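Local coordinates for putative transcriptional regulator (Clostridium difficile, PDB 3QI7), which is of unknown function but has a periplasmic-binding-protein-like fold and may be a lipoprotein that binds a small ligand such as a sugar, at residues Lys125-Ser139 with Pro353-Ile365. Sequence-based numbering, arbitrary orientation. Where two conformers were deposited one is given.
Sequences KNQLSQFVDVNLGVS and PLTEVLYNYQSVI
The Lys125 chain runs past the Tyr361 side chain at an oblique angle, its CG 3.7 Å from Tyr361 CE2. Its NZ makes a weak hydrogen bond to Tyr361 OH. Leu354 CD2 packs on the CB of the same lysine. Leu128 CD1 meets the Tyr361 ring at its edge. Ser129 O accepts from Asn360 ND2 (2.9 Å) on a lone pair. In one of two Ser129 conformers OG also donates to Asn360 OD1 (2.7 Å), so this second bond is less certain. Past the end of helix 125-131, Asp133 O takes another bond from Asn360 ND2 (3.1 Å), with the donor well above the carbonyl plane. Both ND2 acceptors lie in the Asn360 amide plane, which fixes the rotation of that amide.

Strand 134-137 then runs parallel to strand 361-365. Asn135 N bonds to Asn360 O, and Gln362 N to Asn135 O (2.8 Å). Asn135 CG is anti to its carbonyl carbon (chi1 -59°). ND2 can then reach Asn360 O (3.3 Å) and Val132 O, while OD1 bonds to Ser118 on the neighbouring strand 115-118. Gly137 N bonds to Gln362 O, and Val364 N to Gly137 O. Gly137 CA sits 3.6 Å from Tyr361 OH. A water bridges Ser139 N and Val364 O.

The late strand 361-370 thus joins the sheet beside strand 134-137. The Asn360 amide and Asn135 ND2 tie the helix-to-strand turn to the residue just before it, satisfying these buried polar groups.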
loop_
_atom_site.group_PDB
_atom_site.type_symbol
_atom_site.label_atom_id
_atom_site.label_comp_id
_atom_site.label_asym_id
_atom_site.label_seq_id
_atom_site.Cartn_x
_atom_site.Cartn_y
_atom_site.Cartn_z
ATOM N N LYS A 125 7.873 -11.779 -8.772
ATOM C CA LYS A 125 7.644 -10.602 -9.609
ATOM C C LYS A 125 7.980 -10.840 -11.082
ATOM O O LYS A 125 7.374 -10.263 -11.980
ATOM C CB LYS A 125 8.437 -9.424 -9.084
ATOM C CG LYS A 125 7.841 -8.827 -7.803
ATOM C CD LYS A 125 8.817 -7.877 -7.123
ATOM C CE LYS A 125 8.293 -7.463 -5.742
ATOM N NZ LYS A 125 8.522 -6.035 -5.523
ATOM N N ASN A 126 8.977 -11.671 -11.322
ATOM C CA ASN A 126 9.327 -12.036 -12.690
ATOM C C ASN A 126 8.214 -12.863 -13.347
ATOM O O ASN A 126 7.889 -12.691 -14.527
ATOM C CB ASN A 126 10.656 -12.792 -12.703
ATOM C CG ASN A 126 11.815 -11.904 -12.306
ATOM O OD1 ASN A 126 12.485 -11.329 -13.162
ATOM N ND2 ASN A 126 12.012 -11.729 -11.009
ATOM N N GLN A 127 7.630 -13.770 -12.570
ATOM C CA GLN A 127 6.523 -14.595 -13.048
ATOM C C GLN A 127 5.298 -13.731 -13.319
ATOM O O GLN A 127 4.616 -13.884 -14.329
ATOM C CB GLN A 127 6.189 -15.647 -12.003
ATOM C CG GLN A 127 7.282 -16.663 -11.785
ATOM C CD GLN A 127 7.242 -17.700 -12.846
ATOM O OE1 GLN A 127 6.272 -18.464 -12.938
ATOM N NE2 GLN A 127 8.271 -17.732 -13.683
ATOM N N LEU A 128 5.020 -12.808 -12.405
ATOM C CA LEU A 128 3.949 -11.843 -12.623
ATOM C C LEU A 128 4.129 -11.075 -13.946
ATOM O O LEU A 128 3.175 -10.884 -14.710
ATOM C CB LEU A 128 3.891 -10.858 -11.454
ATOM C CG LEU A 128 3.281 -11.328 -10.129
ATOM C CD1 LEU A 128 3.364 -10.214 -9.068
ATOM C CD2 LEU A 128 1.816 -11.751 -10.275
ATOM N N SER A 129 5.350 -10.640 -14.227
ATOM C CA SER A 129 5.607 -9.859 -15.440
ATOM C C SER A 129 5.335 -10.687 -16.696
ATOM O O SER A 129 4.767 -10.173 -17.681
ATOM C CB SER A 129 7.046 -9.338 -15.455
ATOM O OG SER A 129 7.366 -8.743 -16.708
ATOM N N GLN A 130 5.749 -11.957 -16.666
ATOM C CA GLN A 130 5.588 -12.864 -17.807
ATOM C C GLN A 130 4.105 -13.139 -18.077
ATOM O O GLN A 130 3.677 -13.143 -19.216
ATOM C CB GLN A 130 6.340 -14.189 -17.556
ATOM C CG GLN A 130 6.545 -15.073 -18.806
ATOM C CD GLN A 130 7.258 -16.399 -18.511
ATOM O OE1 GLN A 130 7.891 -16.573 -17.472
ATOM N NE2 GLN A 130 7.151 -17.332 -19.438
ATOM N N PHE A 131 3.324 -13.351 -17.013
ATOM C CA PHE A 131 1.970 -13.956 -17.184
ATOM C C PHE A 131 0.773 -13.042 -16.921
ATOM O O PHE A 131 -0.354 -13.436 -17.211
ATOM C CB PHE A 131 1.841 -15.221 -16.313
ATOM C CG PHE A 131 2.806 -16.310 -16.685
ATOM C CD1 PHE A 131 2.752 -16.900 -17.929
ATOM C CD2 PHE A 131 3.779 -16.734 -15.780
ATOM C CE1 PHE A 131 3.657 -17.906 -18.277
ATOM C CE2 PHE A 131 4.686 -17.731 -16.115
ATOM C CZ PHE A 131 4.625 -18.322 -17.363
ATOM N N VAL A 132 1.013 -11.854 -16.370
ATOM C CA VAL A 132 -0.059 -10.886 -16.078
ATOM C C VAL A 132 0.214 -9.610 -16.864
ATOM O O VAL A 132 1.375 -9.157 -16.943
ATOM C CB VAL A 132 -0.143 -10.601 -14.544
ATOM C CG1 VAL A 132 -1.237 -9.582 -14.224
ATOM C CG2 VAL A 132 -0.337 -11.920 -13.750
ATOM N N ASP A 133 -0.822 -9.011 -17.462
ATOM C CA ASP A 133 -0.603 -7.864 -18.379
ATOM C C ASP A 133 0.045 -6.611 -17.724
ATOM O O ASP A 133 1.010 -6.077 -18.253
ATOM C CB ASP A 133 -1.918 -7.423 -19.057
ATOM C CG ASP A 133 -2.571 -8.525 -19.869
ATOM O OD1 ASP A 133 -1.833 -9.301 -20.502
ATOM O OD2 ASP A 133 -3.840 -8.608 -19.886
ATOM N N VAL A 134 -0.534 -6.129 -16.611
ATOM C CA VAL A 134 -0.062 -4.929 -15.881
ATOM C C VAL A 134 0.127 -5.298 -14.420
ATOM O O VAL A 134 -0.728 -5.950 -13.828
ATOM C CB VAL A 134 -1.051 -3.748 -15.993
ATOM C CG1 VAL A 134 -0.510 -2.503 -15.257
ATOM C CG2 VAL A 134 -1.325 -3.424 -17.463
ATOM N N ASN A 135 1.285 -4.946 -13.885
ATOM C CA ASN A 135 1.688 -5.289 -12.526
ATOM C C ASN A 135 2.143 -4.055 -11.763
ATOM O O ASN A 135 3.048 -3.361 -12.187
ATOM C CB ASN A 135 2.779 -6.354 -12.568
ATOM C CG ASN A 135 2.308 -7.616 -13.276
ATOM O OD1 ASN A 135 1.545 -8.397 -12.699
ATOM N ND2 ASN A 135 2.691 -7.784 -14.553
ATOM N N LEU A 136 1.467 -3.794 -10.654
ATOM C CA LEU A 136 1.691 -2.642 -9.821
ATOM C C LEU A 136 2.003 -3.136 -8.427
ATOM O O LEU A 136 1.356 -4.068 -7.933
ATOM C CB LEU A 136 0.427 -1.809 -9.751
ATOM C CG LEU A 136 -0.176 -1.367 -11.092
ATOM C CD1 LEU A 136 -1.566 -0.686 -10.835
ATOM C CD2 LEU A 136 0.774 -0.457 -11.825
ATOM N N GLY A 137 3.036 -2.569 -7.816
ATOM C CA GLY A 137 3.468 -3.025 -6.514
ATOM C C GLY A 137 4.388 -2.031 -5.848
ATOM O O GLY A 137 4.500 -0.875 -6.258
ATOM N N VAL A 138 5.037 -2.497 -4.797
ATOM C CA VAL A 138 5.989 -1.692 -4.059
ATOM C C VAL A 138 7.323 -2.415 -4.005
ATOM O O VAL A 138 7.366 -3.636 -3.888
ATOM C CB VAL A 138 5.489 -1.401 -2.642
ATOM C CG1 VAL A 138 4.189 -0.589 -2.695
ATOM C CG2 VAL A 138 5.302 -2.686 -1.852
ATOM N N SER A 139 8.407 -1.648 -4.098
ATOM C CA SER A 139 9.758 -2.175 -3.981
ATOM C C SER A 139 10.266 -1.847 -2.579
ATOM O O SER A 139 10.312 -0.674 -2.181
ATOM C CB SER A 139 10.652 -1.563 -5.060
ATOM O OG SER A 139 12.025 -1.597 -4.688
ATOM N N PRO A 353 10.218 0.942 -13.380
ATOM C CA PRO A 353 10.040 -0.428 -13.849
ATOM C C PRO A 353 10.898 -1.447 -13.073
ATOM O O PRO A 353 11.969 -1.105 -12.565
ATOM C CB PRO A 353 10.477 -0.360 -15.341
ATOM C CG PRO A 353 11.435 0.786 -15.397
ATOM C CD PRO A 353 10.808 1.798 -14.421
ATOM N N LEU A 354 10.446 -2.694 -13.007
ATOM C CA LEU A 354 11.229 -3.781 -12.363
ATOM C C LEU A 354 12.630 -3.930 -12.953
ATOM O O LEU A 354 13.597 -3.998 -12.221
ATOM C CB LEU A 354 10.487 -5.116 -12.466
ATOM C CG LEU A 354 11.085 -6.322 -11.716
ATOM C CD1 LEU A 354 11.172 -6.039 -10.186
ATOM C CD2 LEU A 354 10.246 -7.546 -12.005
ATOM N N THR A 355 12.707 -4.015 -14.276
ATOM C CA THR A 355 13.919 -3.860 -15.018
ATOM C C THR A 355 13.554 -3.106 -16.306
ATOM O O THR A 355 12.382 -2.979 -16.645
ATOM C CB THR A 355 14.578 -5.229 -15.395
ATOM O OG1 THR A 355 13.750 -5.929 -16.347
ATOM C CG2 THR A 355 14.807 -6.110 -14.150
ATOM N N GLU A 356 14.549 -2.644 -17.046
ATOM C CA GLU A 356 14.255 -1.937 -18.276
ATOM C C GLU A 356 13.434 -2.828 -19.222
ATOM O O GLU A 356 12.519 -2.353 -19.904
ATOM C CB GLU A 356 15.526 -1.397 -18.941
ATOM C CG GLU A 356 16.403 -2.455 -19.595
ATOM C CD GLU A 356 17.724 -1.917 -20.111
ATOM O OE1 GLU A 356 17.913 -0.676 -20.141
ATOM O OE2 GLU A 356 18.564 -2.758 -20.500
ATOM N N VAL A 357 13.718 -4.122 -19.232
ATOM C CA VAL A 357 12.987 -5.042 -20.104
ATOM C C VAL A 357 11.610 -5.405 -19.558
ATOM O O VAL A 357 10.654 -5.465 -20.333
ATOM C CB VAL A 357 13.814 -6.310 -20.384
ATOM C CG1 VAL A 357 12.958 -7.401 -21.044
ATOM C CG2 VAL A 357 15.030 -5.943 -21.246
ATOM N N LEU A 358 11.505 -5.615 -18.234
ATOM C CA LEU A 358 10.227 -5.947 -17.565
ATOM C C LEU A 358 9.469 -4.664 -17.250
ATOM O O LEU A 358 9.250 -4.296 -16.087
ATOM C CB LEU A 358 10.454 -6.808 -16.310
ATOM C CG LEU A 358 11.321 -8.075 -16.517
ATOM C CD1 LEU A 358 11.458 -8.900 -15.225
ATOM C CD2 LEU A 358 10.753 -8.902 -17.657
ATOM N N TYR A 359 9.065 -3.985 -18.319
ATOM C CA TYR A 359 8.444 -2.671 -18.203
ATOM C C TYR A 359 7.026 -2.774 -17.645
ATOM O O TYR A 359 6.490 -1.797 -17.101
ATOM C CB TYR A 359 8.454 -1.986 -19.573
ATOM C CG TYR A 359 7.508 -2.637 -20.518
ATOM C CD1 TYR A 359 6.164 -2.280 -20.527
ATOM C CD2 TYR A 359 7.923 -3.662 -21.351
ATOM C CE1 TYR A 359 5.265 -2.894 -21.353
ATOM C CE2 TYR A 359 7.032 -4.290 -22.191
ATOM C CZ TYR A 359 5.717 -3.896 -22.202
ATOM O OH TYR A 359 4.831 -4.508 -23.022
ATOM N N ASN A 360 6.405 -3.951 -17.775
ATOM C CA ASN A 360 5.022 -4.116 -17.352
ATOM C C ASN A 360 4.884 -4.448 -15.862
ATOM O O ASN A 360 3.791 -4.826 -15.402
ATOM C CB ASN A 360 4.256 -5.116 -18.227
ATOM C CG ASN A 360 4.684 -6.523 -18.007
ATOM O OD1 ASN A 360 5.870 -6.774 -17.823
ATOM N ND2 ASN A 360 3.730 -7.455 -17.980
ATOM N N TYR A 361 5.976 -4.306 -15.112
ATOM C CA TYR A 361 5.895 -4.347 -13.641
ATOM C C TYR A 361 6.419 -3.026 -13.194
ATOM O O TYR A 361 7.562 -2.701 -13.481
ATOM C CB TYR A 361 6.686 -5.540 -13.032
ATOM C CG TYR A 361 6.480 -5.602 -11.527
ATOM C CD1 TYR A 361 6.988 -4.603 -10.707
ATOM C CD2 TYR A 361 5.735 -6.619 -10.929
ATOM C CE1 TYR A 361 6.760 -4.599 -9.337
ATOM C CE2 TYR A 361 5.494 -6.607 -9.553
ATOM C CZ TYR A 361 6.034 -5.611 -8.769
ATOM O OH TYR A 361 5.873 -5.558 -7.403
ATOM N N GLN A 362 5.587 -2.226 -12.511
ATOM C CA GLN A 362 5.975 -0.875 -12.130
ATOM C C GLN A 362 5.765 -0.726 -10.644
ATOM O O GLN A 362 4.689 -1.059 -10.157
ATOM C CB GLN A 362 5.122 0.155 -12.878
ATOM C CG GLN A 362 5.444 0.240 -14.408
ATOM C CD GLN A 362 6.672 1.058 -14.754
ATOM O OE1 GLN A 362 7.086 1.928 -13.983
ATOM N NE2 GLN A 362 7.230 0.837 -15.967
ATOM N N SER A 363 6.807 -0.323 -9.913
ATOM C CA SER A 363 6.652 -0.106 -8.487
ATOM C C SER A 363 6.407 1.367 -8.297
ATOM O O SER A 363 6.824 2.168 -9.132
ATOM C CB SER A 363 7.845 -0.610 -7.690
ATOM O OG SER A 363 9.000 0.118 -7.984
ATOM N N VAL A 364 5.746 1.725 -7.202
ATOM C CA VAL A 364 5.341 3.110 -6.983
ATOM C C VAL A 364 5.657 3.554 -5.568
ATOM O O VAL A 364 5.575 2.758 -4.645
ATOM C CB VAL A 364 3.809 3.325 -7.308
ATOM C CG1 VAL A 364 2.942 2.315 -6.628
ATOM C CG2 VAL A 364 3.325 4.736 -6.953
ATOM N N ILE A 365 6.042 4.818 -5.424
ATOM C CA ILE A 365 6.169 5.478 -4.130
ATOM C C ILE A 365 5.342 6.729 -4.283
ATOM O O ILE A 365 5.495 7.426 -5.271
ATOM C CB ILE A 365 7.643 5.918 -3.789
ATOM C CG1 ILE A 365 8.592 4.707 -3.701
ATOM C CG2 ILE A 365 7.681 6.757 -2.467
ATOM C CD1 ILE A 365 8.281 3.710 -2.601
HETATM O O HOH W 1 7.984 1.137 -4.281
#